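Local coordinates for protein tryptophanyl-tRNA synthetase (Thermus thermophilus, PDB 2EL7) that probably catalyses the ATP-dependent attachment of tryptophan to its cognate tRNA, acting as a homodimeric class I aminoacyl-tRNA synthetase, at residues A[10-22]-A[195-207]. Sequence-based numbering, arbitrary orientation.
Sequences PSGEIHIGNYLGA and KMSKSLGNTIGLL
The two signature motifs of a class I aminoacyl-tRNA synthetase, HIGH and KMSKS, meet here, where the imidazole of His15 lies against Met196, Lys198 and Thr203; residues of both motifs are predicted to bind ATP. Met196, long and unbranched, lays its CG methylene over one ring face, 4.1 Å from the centroid, a CH-pi contact with the sulfur lying obliquely beside it; Asn18 OD1 sits over the opposite face. With CG lodged between backbone N and carbonyl carbon (chi1 51°), the His15 ring turns back over its own helix start, and ND1 accepts a weak capping bond from Gly17 N. Glycine suits position 17, since a CB would clash with His15 CE1. His15 N in turn donates to Asn18 OD1 (3.0 Å), and the two residues form a capping box. Lys198 crosses the ring at about a right angle, its CE 3.1 Å from His15 NE2, and Thr203 CG2 touches His15 CD2 at 3.5 Å. Next to the ring the backbones form a single beta bridge at His15 and Gly205: Leu206 N donates to Ile14 O (2.9 Å, 169°), and Ile16 N to Ile204 O (3.1 Å). Branched Leu206 straddles this seam, CD1 against Ile14 CG2 and CD2 against Ile16 CG2. With an alanine at His15, Gly17 N would probably lose its weak cap and a gap would open between Met196 and Asn18. Toward residues 10-22, backbone bonds thus involve Ile204 and Leu206, while Met196 and Lys198 meet it chiefly through side chains, consistent with a KMSKS loop that shifts during catalysis, as in relatives.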
ATOM      1  N   PRO A  10      -8.352  15.099  -8.805  1.00 25.55           N
ATOM      2  CA  PRO A  10      -8.372  16.129  -7.763  1.00 24.24           C
ATOM      3  C   PRO A  10      -8.047  17.533  -8.332  1.00 28.59           C
ATOM      4  O   PRO A  10      -6.916  18.028  -8.217  1.00 28.44           O
ATOM      5  CB  PRO A  10      -7.318  15.624  -6.789  1.00 21.56           C
ATOM      6  CG  PRO A  10      -6.288  15.065  -7.703  1.00 19.98           C
ATOM      7  CD  PRO A  10      -7.119  14.295  -8.720  1.00 28.02           C
ATOM      8  N   SER A  11      -9.039  18.160  -8.959  1.00 24.24           N
ATOM      9  CA  SER A  11      -8.844  19.479  -9.565  1.00 26.00           C
ATOM     10  C   SER A  11     -10.157  20.219  -9.787  1.00 25.65           C
ATOM     11  O   SER A  11     -11.161  19.612 -10.153  1.00 21.40           O
ATOM     12  CB  SER A  11      -8.136  19.332 -10.915  1.00 21.26           C
ATOM     13  OG  SER A  11      -8.402  20.452 -11.746  1.00 29.45           O
ATOM     14  N   GLY A  12     -10.146  21.535  -9.591  1.00 33.09           N
ATOM     15  CA  GLY A  12     -11.361  22.306  -9.811  1.00 31.52           C
ATOM     16  C   GLY A  12     -11.478  22.902 -11.212  1.00 39.37           C
ATOM     17  O   GLY A  12     -12.306  23.772 -11.440  1.00 51.25           O
ATOM     18  N   GLU A  13     -10.665  22.447 -12.159  1.00 46.92           N
ATOM     19  CA  GLU A  13     -10.709  22.981 -13.529  1.00 52.20           C
ATOM     20  C   GLU A  13     -11.447  22.069 -14.508  1.00 47.66           C
ATOM     21  O   GLU A  13     -10.831  21.241 -15.182  1.00 56.75           O
ATOM     22  CB  GLU A  13      -9.288  23.193 -14.061  1.00 58.66           C
ATOM     23  CG  GLU A  13      -8.369  23.958 -13.126  1.00 68.56           C
ATOM     24  CD  GLU A  13      -8.785  25.405 -12.967  1.00 74.91           C
ATOM     25  OE1 GLU A  13      -8.959  26.085 -14.003  1.00 79.53           O
ATOM     26  OE2 GLU A  13      -8.933  25.863 -11.812  1.00 72.84           O
ATOM     27  N   ILE A  14     -12.758  22.227 -14.602  1.00 44.21           N
ATOM     28  CA  ILE A  14     -13.547  21.412 -15.516  1.00 42.13           C
ATOM     29  C   ILE A  14     -13.813  22.255 -16.766  1.00 41.46           C
ATOM     30  O   ILE A  14     -14.280  23.394 -16.653  1.00 39.89           O
ATOM     31  CB  ILE A  14     -14.925  21.011 -14.878  1.00 45.56           C
ATOM     32  CG1 ILE A  14     -14.727  20.553 -13.426  1.00 47.48           C
ATOM     33  CG2 ILE A  14     -15.603  19.912 -15.708  1.00 38.64           C
ATOM     34  CD1 ILE A  14     -13.629  19.518 -13.236  1.00 56.25           C
ATOM     35  N   HIS A  15     -13.511  21.717 -17.947  1.00 34.99           N
ATOM     36  CA  HIS A  15     -13.768  22.457 -19.183  1.00 32.64           C
ATOM     37  C   HIS A  15     -14.927  21.831 -19.963  1.00 34.55           C
ATOM     38  O   HIS A  15     -15.421  20.765 -19.590  1.00 37.30           O
ATOM     39  CB  HIS A  15     -12.498  22.571 -20.036  1.00 26.93           C
ATOM     40  CG  HIS A  15     -11.801  21.271 -20.276  1.00 27.35           C
ATOM     41  ND1 HIS A  15     -12.377  20.237 -20.980  1.00 39.16           N
ATOM     42  CD2 HIS A  15     -10.551  20.855 -19.952  1.00 38.25           C
ATOM     43  CE1 HIS A  15     -11.513  19.242 -21.086  1.00 32.49           C
ATOM     44  NE2 HIS A  15     -10.397  19.591 -20.472  1.00 38.39           N
ATOM     45  N   ILE A  16     -15.377  22.489 -21.028  1.00 24.94           N
ATOM     46  CA  ILE A  16     -16.520  21.985 -21.772  1.00 22.80           C
ATOM     47  C   ILE A  16     -16.240  20.658 -22.428  1.00 28.77           C
ATOM     48  O   ILE A  16     -17.159  19.984 -22.921  1.00 24.03           O
ATOM     49  CB  ILE A  16     -16.990  22.996 -22.847  1.00 30.54           C
ATOM     50  CG1 ILE A  16     -15.927  23.167 -23.926  1.00 22.21           C
ATOM     51  CG2 ILE A  16     -17.322  24.337 -22.188  1.00 24.99           C
ATOM     52  CD1 ILE A  16     -16.414  23.987 -25.095  1.00 34.34           C
ATOM     53  N   GLY A  17     -14.958  20.296 -22.443  1.00 31.71           N
ATOM     54  CA  GLY A  17     -14.547  19.031 -23.017  1.00 33.93           C
ATOM     55  C   GLY A  17     -14.944  17.947 -22.031  1.00 38.88           C
ATOM     56  O   GLY A  17     -15.541  16.939 -22.409  1.00 37.53           O
ATOM     57  N   ASN A  18     -14.613  18.164 -20.759  1.00 41.10           N
ATOM     58  CA  ASN A  18     -14.966  17.219 -19.690  1.00 42.62           C
ATOM     59  C   ASN A  18     -16.495  17.152 -19.619  1.00 38.59           C
ATOM     60  O   ASN A  18     -17.102  16.082 -19.569  1.00 41.49           O
ATOM     61  CB  ASN A  18     -14.467  17.719 -18.322  1.00 32.43           C
ATOM     62  CG  ASN A  18     -12.950  17.876 -18.253  1.00 49.52           C
ATOM     63  OD1 ASN A  18     -12.434  18.878 -17.711  1.00 43.18           O
ATOM     64  ND2 ASN A  18     -12.224  16.886 -18.779  1.00 44.18           N
ATOM     65  N   TYR A  19     -17.108  18.326 -19.616  1.00 37.52           N
ATOM     66  CA  TYR A  19     -18.544  18.428 -19.492  1.00 35.56           C
ATOM     67  C   TYR A  19     -19.337  17.689 -20.554  1.00 40.77           C
ATOM     68  O   TYR A  19     -20.116  16.789 -20.223  1.00 40.87           O
ATOM     69  CB  TYR A  19     -18.955  19.892 -19.454  1.00 30.34           C
ATOM     70  CG  TYR A  19     -20.436  20.074 -19.296  1.00 31.86           C
ATOM     71  CD1 TYR A  19     -21.099  19.582 -18.176  1.00 32.85           C
ATOM     72  CD2 TYR A  19     -21.183  20.723 -20.274  1.00 31.07           C
ATOM     73  CE1 TYR A  19     -22.483  19.732 -18.036  1.00 34.30           C
ATOM     74  CE2 TYR A  19     -22.560  20.883 -20.145  1.00 38.89           C
ATOM     75  CZ  TYR A  19     -23.202  20.382 -19.026  1.00 35.35           C
ATOM     76  OH  TYR A  19     -24.567  20.521 -18.916  1.00 46.93           O
ATOM     77  N   LEU A  20     -19.149  18.072 -21.815  1.00 35.27           N
ATOM     78  CA  LEU A  20     -19.847  17.452 -22.934  1.00 33.04           C
ATOM     79  C   LEU A  20     -19.633  15.946 -23.078  1.00 38.78           C
ATOM     80  O   LEU A  20     -20.440  15.264 -23.721  1.00 36.70           O
ATOM     81  CB  LEU A  20     -19.445  18.144 -24.233  1.00 33.41           C
ATOM     82  CG  LEU A  20     -19.980  19.574 -24.280  1.00 38.07           C
ATOM     83  CD1 LEU A  20     -19.513  20.302 -25.529  1.00 27.68           C
ATOM     84  CD2 LEU A  20     -21.503  19.501 -24.234  1.00 36.76           C
ATOM     85  N   GLY A  21     -18.562  15.421 -22.484  1.00 34.59           N
ATOM     86  CA  GLY A  21     -18.294  14.003 -22.608  1.00 35.37           C
ATOM     87  C   GLY A  21     -18.536  13.113 -21.395  1.00 39.18           C
ATOM     88  O   GLY A  21     -19.594  12.492 -21.257  1.00 45.30           O
ATOM     89  N   ALA A  22     -17.551  13.052 -20.508  1.00 32.71           N
ATOM     90  CA  ALA A  22     -17.620  12.199 -19.330  1.00 31.39           C
ATOM     91  C   ALA A  22     -18.670  12.563 -18.300  1.00 32.25           C
ATOM     92  O   ALA A  22     -19.344  11.683 -17.764  1.00 33.85           O
ATOM     93  CB  ALA A  22     -16.249  12.157 -18.662  1.00 26.34           C
ATOM     94  N   LYS A 195      -7.358  17.958 -29.548  1.00 73.16           N
ATOM     95  CA  LYS A 195      -8.520  17.969 -28.656  1.00 65.22           C
ATOM     96  C   LYS A 195      -8.281  18.838 -27.411  1.00 60.05           C
ATOM     97  O   LYS A 195      -7.134  19.074 -27.005  1.00 53.63           O
ATOM     98  CB  LYS A 195      -8.893  16.534 -28.258  1.00 65.58           C
ATOM     99  CG  LYS A 195      -7.810  15.788 -27.506  1.00 72.22           C
ATOM    100  CD  LYS A 195      -8.210  15.556 -26.053  1.00 80.50           C
ATOM    101  CE  LYS A 195      -9.279  14.456 -25.908  1.00 81.71           C
ATOM    102  NZ  LYS A 195      -8.732  13.061 -26.070  1.00 74.85           N
ATOM    103  N   MET A 196      -9.370  19.329 -26.820  1.00 52.62           N
ATOM    104  CA  MET A 196      -9.273  20.181 -25.643  1.00 47.79           C
ATOM    105  C   MET A 196      -8.743  19.364 -24.477  1.00 44.38           C
ATOM    106  O   MET A 196      -9.293  18.323 -24.126  1.00 47.16           O
ATOM    107  CB  MET A 196     -10.641  20.793 -25.305  1.00 37.40           C
ATOM    108  CG  MET A 196     -10.583  21.863 -24.224  1.00 35.47           C
ATOM    109  SD  MET A 196     -12.178  22.636 -23.876  1.00 40.79           S
ATOM    110  CE  MET A 196     -12.412  23.719 -25.301  1.00 23.31           C
ATOM    111  N   SER A 197      -7.655  19.845 -23.892  1.00 48.11           N
ATOM    112  CA  SER A 197      -7.012  19.179 -22.772  1.00 46.81           C
ATOM    113  C   SER A 197      -6.689  20.211 -21.694  1.00 48.12           C
ATOM    114  O   SER A 197      -6.382  21.353 -21.998  1.00 49.20           O
ATOM    115  CB  SER A 197      -5.734  18.499 -23.257  1.00 45.75           C
ATOM    116  OG  SER A 197      -5.093  17.805 -22.202  1.00 55.94           O
ATOM    117  N   LYS A 198      -6.775  19.809 -20.434  1.00 55.12           N
ATOM    118  CA  LYS A 198      -6.489  20.711 -19.321  1.00 60.15           C
ATOM    119  C   LYS A 198      -5.027  21.136 -19.385  1.00 61.76           C
ATOM    120  O   LYS A 198      -4.671  22.266 -19.041  1.00 66.31           O
ATOM    121  CB  LYS A 198      -6.766  20.007 -17.976  1.00 61.43           C
ATOM    122  CG  LYS A 198      -7.930  19.003 -18.019  1.00 61.14           C
ATOM    123  CD  LYS A 198      -7.563  17.801 -18.905  1.00 54.87           C
ATOM    124  CE  LYS A 198      -8.774  17.101 -19.476  1.00 55.29           C
ATOM    125  NZ  LYS A 198      -8.364  16.267 -20.643  1.00 59.30           N
ATOM    126  N   SER A 199      -4.185  20.220 -19.851  1.00 65.91           N
ATOM    127  CA  SER A 199      -2.751  20.456 -19.954  1.00 65.92           C
ATOM    128  C   SER A 199      -2.339  21.411 -21.074  1.00 67.22           C
ATOM    129  O   SER A 199      -1.499  22.284 -20.864  1.00 77.33           O
ATOM    130  CB  SER A 199      -2.018  19.114 -20.116  1.00 70.43           C
ATOM    131  OG  SER A 199      -2.453  18.411 -21.271  1.00 65.43           O
ATOM    132  N   LEU A 200      -2.912  21.253 -22.262  1.00 63.44           N
ATOM    133  CA  LEU A 200      -2.564  22.129 -23.377  1.00 59.32           C
ATOM    134  C   LEU A 200      -3.026  23.564 -23.182  1.00 65.41           C
ATOM    135  O   LEU A 200      -2.815  24.402 -24.061  1.00 69.00           O
ATOM    136  CB  LEU A 200      -3.158  21.613 -24.682  1.00 52.93           C
ATOM    137  CG  LEU A 200      -2.733  20.222 -25.136  1.00 57.40           C
ATOM    138  CD1 LEU A 200      -3.026  20.070 -26.625  1.00 59.84           C
ATOM    139  CD2 LEU A 200      -1.248  20.029 -24.876  1.00 60.63           C
ATOM    140  N   GLY A 201      -3.654  23.849 -22.041  1.00 63.73           N
ATOM    141  CA  GLY A 201      -4.144  25.196 -21.782  1.00 61.89           C
ATOM    142  C   GLY A 201      -5.064  25.767 -22.862  1.00 52.97           C
ATOM    143  O   GLY A 201      -5.299  26.971 -22.893  1.00 50.22           O
ATOM    144  N   ASN A 202      -5.582  24.905 -23.735  1.00 43.64           N
ATOM    145  CA  ASN A 202      -6.474  25.302 -24.830  1.00 49.01           C
ATOM    146  C   ASN A 202      -7.957  25.069 -24.442  1.00 50.73           C
ATOM    147  O   ASN A 202      -8.729  24.474 -25.200  1.00 36.11           O
ATOM    148  CB  ASN A 202      -6.128  24.456 -26.054  1.00 47.07           C
ATOM    149  CG  ASN A 202      -6.377  22.966 -25.820  1.00 53.75           C
ATOM    150  OD1 ASN A 202      -6.567  22.534 -24.684  1.00 59.67           O
ATOM    151  ND2 ASN A 202      -6.377  22.179 -26.893  1.00 55.71           N
ATOM    152  N   THR A 203      -8.363  25.574 -23.280  1.00 46.03           N
ATOM    153  CA  THR A 203      -9.713  25.313 -22.809  1.00 40.55           C
ATOM    154  C   THR A 203     -10.639  26.475 -22.550  1.00 35.73           C
ATOM    155  O   THR A 203     -10.246  27.633 -22.552  1.00 39.20           O
ATOM    156  CB  THR A 203      -9.671  24.521 -21.482  1.00 46.06           C
ATOM    157  OG1 THR A 203      -9.220  25.390 -20.435  1.00 31.60           O
ATOM    158  CG2 THR A 203      -8.732  23.317 -21.588  1.00 32.28           C
ATOM    159  N   ILE A 204     -11.892  26.112 -22.317  1.00 32.38           N
ATOM    160  CA  ILE A 204     -12.952  27.031 -21.968  1.00 31.25           C
ATOM    161  C   ILE A 204     -13.537  26.376 -20.717  1.00 36.22           C
ATOM    162  O   ILE A 204     -14.200  25.335 -20.802  1.00 39.19           O
ATOM    163  CB  ILE A 204     -14.028  27.113 -23.066  1.00 31.36           C
ATOM    164  CG1 ILE A 204     -13.438  27.764 -24.319  1.00 28.66           C
ATOM    165  CG2 ILE A 204     -15.205  27.963 -22.577  1.00 33.09           C
ATOM    166  CD1 ILE A 204     -14.438  27.990 -25.453  1.00 18.86           C
ATOM    167  N   GLY A 205     -13.259  26.966 -19.557  1.00 32.12           N
ATOM    168  CA  GLY A 205     -13.738  26.409 -18.305  1.00 24.38           C
ATOM    169  C   GLY A 205     -15.203  26.693 -18.035  1.00 36.65           C
ATOM    170  O   GLY A 205     -15.738  27.714 -18.477  1.00 40.17           O
ATOM    171  N   LEU A 206     -15.861  25.797 -17.304  1.00 35.18           N
ATOM    172  CA  LEU A 206     -17.275  25.980 -16.987  1.00 35.90           C
ATOM    173  C   LEU A 206     -17.468  27.172 -16.067  1.00 32.65           C
ATOM    174  O   LEU A 206     -18.522  27.805 -16.083  1.00 44.52           O
ATOM    175  CB  LEU A 206     -17.856  24.734 -16.306  1.00 22.79           C
ATOM    176  CG  LEU A 206     -17.503  23.369 -16.893  1.00 34.66           C
ATOM    177  CD1 LEU A 206     -18.349  22.326 -16.183  1.00 34.21           C
ATOM    178  CD2 LEU A 206     -17.756  23.330 -18.398  1.00 25.68           C
ATOM    179  N   LEU A 207     -16.452  27.477 -15.264  1.00 34.90           N
ATOM    180  CA  LEU A 207     -16.548  28.583 -14.320  1.00 31.96           C
ATOM    181  C   LEU A 207     -15.622  29.737 -14.675  1.00 33.30           C
ATOM    182  O   LEU A 207     -15.494  30.696 -13.913  1.00 41.47           O
ATOM    183  CB  LEU A 207     -16.244  28.084 -12.901  1.00 31.63           C
ATOM    184  CG  LEU A 207     -17.137  26.944 -12.377  1.00 37.23           C
ATOM    185  CD1 LEU A 207     -16.774  26.688 -10.918  1.00 39.41           C
ATOM    186  CD2 LEU A 207     -18.636  27.295 -12.490  1.00 33.53           C
TER
HETATM  187  O   HOH W   1     -10.060  23.229 -17.945  1.00 48.31           O
HETATM  188  O   HOH W   2     -13.860  26.272 -14.829  1.00 38.80           O